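Outer membrane protein (Bartonella henselae, PDB 2FI9) is of unknown function; it is an outer membrane protein of the DUF498/DUF598 family with a compact alpha/beta fold. Local coordinates at residues L81-P84 against E85-V89. Sequence-based numbering, arbitrary orientation.
Sequences LRLP and EELRV
Pro-84 and Arg-88 meet where the loop after strand 71-75 turns into helix 85-93. Pro-84 holds the N-cap position. O of Pro-84 accepts the backbone N of Arg-88 at 3.1 Å. The N of Leu-87 adds a weak bond to the same oxygen. The first turn of the helix is thus closed on the proline carbonyl.

The side chain of Arg-88 folds back over this turn. A bend at chi3 (-50°) brings its guanidinium over CA of Glu-85, which lies 3.5 Å from the plane of that group. From there NH1 of Arg-88 donates to O of Leu-83 at 2.6 Å. The approach is nearly end-on to the carbonyl, but the oxygen sits 25° out of the guanidinium plane. The N-H...O angle is only 131°.

Leu-83 supplies the apolar side. Its CG stands anti to the backbone N, which turns the two methyls toward the helix. CD2 of Leu-83 packs 3.7 Å from CG of Arg-88. CD1 of Leu-83 meets CD2 of Leu-87 at 3.8 Å. Leu-83 also touches Ser-98 and Thr-100 of strand 97-101, so it links the helix start to the edge of the mixed sheet.

NH2 of Arg-82 comes within 3.1 Å of NH1 of Arg-88. Two donors of like charge meet here, which probably costs energy. Both arginines are exposed, so solvent probably weakens the repulsion. The carbonyl of Leu-83 should offset part of that cost for Arg-88.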
loop_
_atom_site.group_PDB
_atom_site.type_symbol
_atom_site.label_atom_id
_atom_site.label_comp_id
_atom_site.label_asym_id
_atom_site.label_seq_id
_atom_site.Cartn_x
_atom_site.Cartn_y
_atom_site.Cartn_z
ATOM N N LEU A 81 -0.791 2.263 13.160
ATOM C CA LEU A 81 0.526 2.082 13.783
ATOM C C LEU A 81 1.533 3.072 13.215
ATOM O O LEU A 81 1.418 3.481 12.069
ATOM C CB LEU A 81 1.031 0.659 13.534
ATOM C CG LEU A 81 0.129 -0.489 13.960
ATOM C CD1 LEU A 81 0.828 -1.837 13.732
ATOM C CD2 LEU A 81 -0.305 -0.337 15.428
ATOM N N ARG A 82 2.515 3.458 14.027
ATOM C CA ARG A 82 3.573 4.382 13.605
ATOM C C ARG A 82 4.498 3.776 12.583
ATOM O O ARG A 82 4.805 2.591 12.631
ATOM C CB ARG A 82 4.406 4.820 14.824
ATOM C CG ARG A 82 3.619 5.623 15.845
ATOM C CD ARG A 82 3.234 7.038 15.363
ATOM N NE ARG A 82 4.235 7.653 14.480
ATOM C CZ ARG A 82 5.458 8.035 14.842
ATOM N NH1 ARG A 82 5.883 7.872 16.091
ATOM N NH2 ARG A 82 6.262 8.578 13.937
ATOM N N LEU A 83 4.945 4.606 11.654
ATOM C CA LEU A 83 5.926 4.200 10.672
ATOM C C LEU A 83 7.292 4.205 11.370
ATOM O O LEU A 83 7.649 5.193 12.007
ATOM C CB LEU A 83 5.919 5.185 9.510
ATOM C CG LEU A 83 6.719 4.818 8.274
ATOM C CD1 LEU A 83 6.237 3.490 7.716
ATOM C CD2 LEU A 83 6.564 5.932 7.246
ATOM N N PRO A 84 8.033 3.081 11.300
ATOM C CA PRO A 84 9.340 2.994 11.950
ATOM C C PRO A 84 10.304 4.042 11.396
ATOM O O PRO A 84 10.219 4.415 10.219
ATOM C CB PRO A 84 9.830 1.586 11.593
ATOM C CG PRO A 84 8.605 0.824 11.173
ATOM C CD PRO A 84 7.650 1.823 10.626
ATOM N N GLU A 85 11.214 4.485 12.246
ATOM C CA GLU A 85 12.194 5.528 11.944
ATOM C C GLU A 85 12.960 5.260 10.630
ATOM O O GLU A 85 13.113 6.146 9.789
ATOM C CB GLU A 85 13.155 5.654 13.136
ATOM C CG GLU A 85 14.270 6.681 12.989
ATOM C CD GLU A 85 15.107 6.824 14.255
ATOM O OE1 GLU A 85 14.830 6.131 15.259
ATOM O OE2 GLU A 85 16.053 7.637 14.261
ATOM N N GLU A 86 13.441 4.033 10.481
ATOM C CA GLU A 86 14.199 3.595 9.316
ATOM C C GLU A 86 13.435 3.812 8.003
ATOM O O GLU A 86 14.006 4.250 7.007
ATOM C CB GLU A 86 14.553 2.113 9.471
ATOM C CG GLU A 86 15.483 1.805 10.645
ATOM C CD GLU A 86 14.785 1.681 12.024
ATOM O OE1 GLU A 86 13.572 1.967 12.191
ATOM O OE2 GLU A 86 15.496 1.290 12.977
ATOM N N LEU A 87 12.140 3.515 8.017
ATOM C CA LEU A 87 11.291 3.673 6.842
ATOM C C LEU A 87 10.971 5.137 6.563
ATOM O O LEU A 87 10.862 5.536 5.412
ATOM C CB LEU A 87 9.994 2.872 7.025
ATOM C CG LEU A 87 10.093 1.394 6.628
ATOM C CD1 LEU A 87 10.951 0.560 7.553
ATOM C CD2 LEU A 87 8.697 0.789 6.511
ATOM N N ARG A 88 10.802 5.925 7.624
ATOM C CA ARG A 88 10.538 7.356 7.480
ATOM C C ARG A 88 11.693 8.031 6.745
ATOM O O ARG A 88 11.463 8.805 5.817
ATOM C CB ARG A 88 10.281 8.017 8.849
ATOM C CG ARG A 88 9.002 7.497 9.548
ATOM C CD ARG A 88 8.573 8.347 10.723
ATOM N NE ARG A 88 9.642 8.625 11.674
ATOM C CZ ARG A 88 9.793 8.017 12.852
ATOM N NH1 ARG A 88 8.932 7.074 13.247
ATOM N NH2 ARG A 88 10.804 8.357 13.655
ATOM N N VAL A 89 12.926 7.702 7.148
ATOM C CA VAL A 89 14.145 8.165 6.467
ATOM C C VAL A 89 14.197 7.769 4.984
ATOM O O VAL A 89 14.383 8.627 4.122
ATOM C CB VAL A 89 15.420 7.679 7.205
ATOM C CG1 VAL A 89 16.693 8.089 6.467
ATOM C CG2 VAL A 89 15.442 8.259 8.618
#